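PDB 3F95: beta-glucosidase from Pseudoalteromonas sp., which probably hydrolyses beta-1,3- and beta-1,4-glucans as an exo-glucanase, this chain being its extra C-terminal beta-sandwich domain. Local coordinates for residues K42-M47 / W63-A68; K91-K96 / K129-L134. All coordinates share one frame; numbering follows the deposited sequence.

Contact 1. Residues K42-M47 / W63-A68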
# COMPACT_ATOMS: atom_id res chain seq x y z
N LYS A 42 -9.97 13.57 11.56
CA LYS A 42 -8.83 14.51 11.45
C LYS A 42 -7.55 14.10 12.21
O LYS A 42 -6.59 14.87 12.24
CB LYS A 42 -9.22 15.96 11.83
CG LYS A 42 -10.62 16.40 11.41
CD LYS A 42 -10.77 16.35 9.91
CE LYS A 42 -12.19 16.64 9.48
NZ LYS A 42 -12.10 17.53 8.31
N GLN A 43 -7.53 12.92 12.79
CA GLN A 43 -6.39 12.52 13.63
C GLN A 43 -5.95 11.08 13.51
O GLN A 43 -4.77 10.78 13.77
CB GLN A 43 -6.68 12.77 15.13
CG GLN A 43 -6.81 14.20 15.51
CD GLN A 43 -7.40 14.38 16.92
OE1 GLN A 43 -7.54 13.43 17.69
NE2 GLN A 43 -7.79 15.60 17.22
N SER A 44 -6.88 10.16 13.19
CA SER A 44 -6.53 8.74 13.26
C SER A 44 -5.49 8.34 12.22
O SER A 44 -4.58 7.56 12.51
CB SER A 44 -7.76 7.82 13.08
OG SER A 44 -8.59 7.88 14.22
N LEU A 45 -5.65 8.87 11.01
CA LEU A 45 -4.77 8.50 9.88
C LEU A 45 -4.51 9.78 9.08
O LEU A 45 -5.46 10.43 8.63
CB LEU A 45 -5.42 7.40 9.01
CG LEU A 45 -4.65 6.93 7.76
CD1 LEU A 45 -3.21 6.49 8.13
CD2 LEU A 45 -5.41 5.79 7.04
N LEU A 46 -3.23 10.15 8.94
CA LEU A 46 -2.81 11.35 8.23
C LEU A 46 -1.84 10.97 7.12
O LEU A 46 -1.02 10.07 7.32
CB LEU A 46 -2.09 12.35 9.14
CG LEU A 46 -2.69 12.90 10.45
CD1 LEU A 46 -1.96 14.23 10.79
CD2 LEU A 46 -4.19 13.07 10.41
N MET A 47 -1.94 11.66 6.00
CA MET A 47 -1.05 11.48 4.87
C MET A 47 -0.31 12.80 4.58
O MET A 47 -0.92 13.86 4.55
CB MET A 47 -1.87 11.08 3.63
CG MET A 47 -1.00 11.00 2.35
SD MET A 47 -1.89 10.48 0.89
CE MET A 47 -2.66 12.04 0.36
N TRP A 63 -0.55 6.42 11.57
CA TRP A 63 -1.73 5.91 12.27
C TRP A 63 -1.57 6.25 13.76
O TRP A 63 -0.55 5.89 14.38
CB TRP A 63 -1.79 4.40 12.21
CG TRP A 63 -2.29 3.78 10.94
CD1 TRP A 63 -3.51 3.20 10.76
CD2 TRP A 63 -1.59 3.66 9.69
NE1 TRP A 63 -3.61 2.72 9.49
CE2 TRP A 63 -2.45 2.99 8.80
CE3 TRP A 63 -0.31 4.03 9.24
CZ2 TRP A 63 -2.08 2.66 7.49
CZ3 TRP A 63 0.07 3.74 7.90
CH2 TRP A 63 -0.82 3.06 7.05
N ARG A 64 -2.59 6.90 14.32
CA ARG A 64 -2.67 7.11 15.76
C ARG A 64 -3.85 6.40 16.40
O ARG A 64 -3.93 6.33 17.63
CB ARG A 64 -2.71 8.61 16.08
CG ARG A 64 -1.41 9.30 15.70
CD ARG A 64 -1.53 10.76 15.96
NE ARG A 64 -1.56 10.99 17.39
CZ ARG A 64 -2.35 11.88 17.98
NH1 ARG A 64 -3.18 12.63 17.25
NH2 ARG A 64 -2.31 12.02 19.30
N ALA A 65 -4.76 5.88 15.57
CA ALA A 65 -5.82 5.00 16.03
C ALA A 65 -6.23 4.09 14.89
O ALA A 65 -5.80 4.29 13.76
CB ALA A 65 -7.05 5.79 16.55
N GLN A 66 -7.08 3.11 15.21
CA GLN A 66 -7.61 2.16 14.24
C GLN A 66 -8.04 2.79 12.91
O GLN A 66 -8.93 3.64 12.89
CB GLN A 66 -8.81 1.43 14.85
CG GLN A 66 -9.39 0.40 13.92
CD GLN A 66 -8.47 -0.81 13.70
OE1 GLN A 66 -7.66 -1.16 14.56
NE2 GLN A 66 -8.61 -1.45 12.56
N ALA A 67 -7.43 2.36 11.81
CA ALA A 67 -7.74 2.93 10.49
C ALA A 67 -7.13 2.07 9.41
O ALA A 67 -6.18 1.32 9.69
CB ALA A 67 -7.19 4.34 10.38
N ALA A 68 -7.73 2.15 8.22
CA ALA A 68 -7.23 1.46 7.02
C ALA A 68 -6.86 2.50 5.97
O ALA A 68 -7.66 3.39 5.64
CB ALA A 68 -8.25 0.51 6.47
O HOH W 1 -2.93 13.40 14.61
O HOH W 2 -10.07 5.47 14.22
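Leu45 and Trp63 form an antiparallel non-hydrogen-bonded pair, which sends both side chains to the same side of the sheet. The apolar contact follows from this. A chi1 of 178° turns the Leu45 branch so that CD1 lies over one face of the Trp63 indole, 3.7 Å from the centroid of its five-membered ring, a CH-pi contact. The other methyl, Leu45 CD2, rests 3.6 Å from Ala68 O, and Leu45 CB meets Ala67 CB at 3.8 Å; the small alanine lets the backbone pass close.

The polar contacts lie in the turn beyond the bridge. Arg64 N gives Ser44 O a nearly straight hydrogen bond of 2.8 Å (168° at the hydrogen), and Ala65 N adds a weak one. Within 63-68, Trp63 NE1 donates to Ala67 O at 2.9 Å in a bent bond (141°): the acceptor lies in the ring plane, but NE1 comes from above the carbonyl plane. Ser44 OG, already bonded to Asp41, accepts from a water that also donates to Gln66 O.

Leucine, alanine and tryptophan suit the buried side, near Leu22 and Ile156; polar, exposed Gln43 and Arg64 suit the solvent side, where a water joins them. The chemistry implies a bend, leading from strand 58-63 of the mixed sheet into 67-73 of the antiparallel one, held by apolar packing, backbone bonds to Ser44 O and bridging waters.

Contact 2. Residues K91-K96 / K129-L134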
# COMPACT_ATOMS: atom_id res chain seq x y z
N LYS A 91 7.84 0.59 -3.08
CA LYS A 91 8.88 0.89 -2.10
C LYS A 91 8.19 1.30 -0.80
O LYS A 91 7.16 1.98 -0.81
CB LYS A 91 9.81 2.00 -2.61
CG LYS A 91 10.53 1.60 -3.93
CD LYS A 91 11.46 2.70 -4.42
CE LYS A 91 12.21 2.25 -5.71
NZ LYS A 91 11.23 2.08 -6.83
N MET A 92 8.73 0.83 0.32
CA MET A 92 8.16 1.15 1.64
C MET A 92 9.29 1.44 2.61
O MET A 92 10.37 0.84 2.50
CB MET A 92 7.30 -0.01 2.13
CG MET A 92 6.62 0.24 3.49
SD MET A 92 5.72 -1.16 4.13
CE MET A 92 4.31 -1.17 3.03
N ARG A 93 9.05 2.36 3.56
CA ARG A 93 9.95 2.59 4.68
C ARG A 93 9.07 2.57 5.93
O ARG A 93 8.06 3.29 5.98
CB ARG A 93 10.62 3.96 4.53
CG ARG A 93 11.49 4.37 5.71
CD ARG A 93 12.11 5.75 5.47
NE ARG A 93 11.05 6.77 5.47
CZ ARG A 93 11.19 8.04 5.09
NH1 ARG A 93 12.36 8.50 4.66
NH2 ARG A 93 10.14 8.86 5.14
N ILE A 94 9.41 1.76 6.92
CA ILE A 94 8.61 1.75 8.15
C ILE A 94 9.42 2.47 9.21
O ILE A 94 10.38 1.90 9.75
CB ILE A 94 8.24 0.32 8.58
CG1 ILE A 94 7.47 -0.38 7.44
CG2 ILE A 94 7.42 0.32 9.92
CD1 ILE A 94 7.06 -1.82 7.80
N ASP A 95 9.07 3.73 9.48
CA ASP A 95 9.83 4.50 10.48
C ASP A 95 9.37 4.29 11.91
O ASP A 95 10.14 4.49 12.85
CB ASP A 95 9.90 5.96 10.11
CG ASP A 95 8.54 6.58 9.98
OD1 ASP A 95 7.77 6.15 9.09
OD2 ASP A 95 8.24 7.50 10.76
N LYS A 96 8.13 3.84 12.10
CA LYS A 96 7.74 3.36 13.42
C LYS A 96 6.92 2.10 13.28
O LYS A 96 5.81 2.14 12.75
CB LYS A 96 6.99 4.43 14.23
CG LYS A 96 6.57 3.93 15.62
CD LYS A 96 5.85 4.99 16.45
CE LYS A 96 4.45 5.26 15.93
NZ LYS A 96 3.61 6.03 16.90
N LYS A 129 14.51 0.82 9.33
CA LYS A 129 13.76 2.06 9.06
C LYS A 129 14.25 2.76 7.79
O LYS A 129 14.14 3.98 7.65
CB LYS A 129 13.82 3.02 10.26
CG LYS A 129 13.27 2.42 11.56
CD LYS A 129 13.29 3.42 12.70
CE LYS A 129 12.70 2.81 13.97
NZ LYS A 129 13.60 1.75 14.52
N SER A 130 14.79 1.97 6.86
CA SER A 130 15.23 2.46 5.57
C SER A 130 14.21 2.07 4.52
O SER A 130 13.38 1.20 4.75
CB SER A 130 16.59 1.85 5.18
OG SER A 130 17.53 2.01 6.22
N TRP A 131 14.31 2.70 3.35
CA TRP A 131 13.49 2.31 2.21
C TRP A 131 13.92 0.94 1.71
O TRP A 131 15.14 0.63 1.72
CB TRP A 131 13.64 3.30 1.05
CG TRP A 131 12.91 4.59 1.28
CD1 TRP A 131 13.43 5.76 1.76
CD2 TRP A 131 11.52 4.83 1.00
NE1 TRP A 131 12.43 6.73 1.81
CE2 TRP A 131 11.26 6.19 1.35
CE3 TRP A 131 10.47 4.04 0.51
CZ2 TRP A 131 9.97 6.78 1.19
CZ3 TRP A 131 9.18 4.62 0.36
CH2 TRP A 131 8.96 5.98 0.71
N HIS A 132 12.93 0.13 1.32
CA HIS A 132 13.14 -1.16 0.62
C HIS A 132 12.14 -1.33 -0.50
O HIS A 132 10.98 -0.91 -0.39
CB HIS A 132 13.01 -2.34 1.57
CG HIS A 132 13.93 -2.24 2.74
ND1 HIS A 132 15.27 -2.56 2.66
CD2 HIS A 132 13.73 -1.78 4.00
CE1 HIS A 132 15.85 -2.32 3.83
NE2 HIS A 132 14.94 -1.84 4.66
N THR A 133 12.58 -1.94 -1.59
CA THR A 133 11.68 -2.28 -2.67
C THR A 133 11.12 -3.69 -2.40
O THR A 133 11.87 -4.67 -2.32
CB THR A 133 12.39 -2.25 -4.03
OG1 THR A 133 13.00 -0.98 -4.20
CG2 THR A 133 11.39 -2.48 -5.15
N LEU A 134 9.80 -3.76 -2.25
CA LEU A 134 9.12 -5.02 -1.93
C LEU A 134 8.37 -5.52 -3.16
O LEU A 134 7.62 -4.76 -3.80
CB LEU A 134 8.15 -4.80 -0.76
CG LEU A 134 8.70 -4.24 0.56
CD1 LEU A 134 7.56 -4.07 1.59
CD2 LEU A 134 9.82 -5.20 1.12
O HOH W 3 11.82 0.18 6.75
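Arg93 CB sits over the centre of one face of the Trp131 indole, 3.9 Å from the centroid of the five-membered ring, a CH-pi contact; the carbonyl of Lys91 lies at the ring's edge. Bent at chi3 (67°), the arginine carries its guanidinium out past the NE1 edge, one face turned off-centre toward Trp131 CE2 and NE1, the planes 42° apart. Arg93 NH1 and Trp131 NE1 are 3.4 Å apart but, both being donors, do not bond. Water lies in plane at the edge of the His132 ring and links Ile94 N to Ser130 O, while His132 NE2 bonds to Asp128. Were Trp131 an alanine, Arg93 CB would be likely to lose the ring it rests on, and the guanidinium would be freer to turn.

Met92 and His132 form a hydrogen-bonded pair. Lys91 runs beside Thr133, its CG 3.6 Å from Thr133 OG1, and ends in a salt bridge with Asp167. These two, Arg93 and the Trp131 ring share one side; Met92, His132 and Leu134 lie on the other, against helix 123-126. Antiparallel strands 87-94 and 132-137, with a classic bulge at Asp95 and Lys96 where the chain turns its corner, form part of one sheet of this beta-sandwich, consistent with a galactose-binding-like fold.

From the N terminus, contact 1 closes first: strand 45-50 turns back through 58-63, and residues 63-68 then carry the chain from that sheet into strand 67-73 of the second one. Contact 2 opens later and closes a longer excursion, in which strands 102-108 and 113-118 belong to the second sheet and helix 123-126 precedes the return to strand 132-137. The two are in series, neither nested nor crossed. Strand 161-171, which pairs with both 58-63 and 87-94, joins them within one mixed sheet. The centres of contact 1 and contact 2 are about 19 Å apart; the nearest atoms of contact 1 and contact 2 are about 5 Å apart, without touching. Contact 1 thus links the two sheets, whereas contact 2 extends the first.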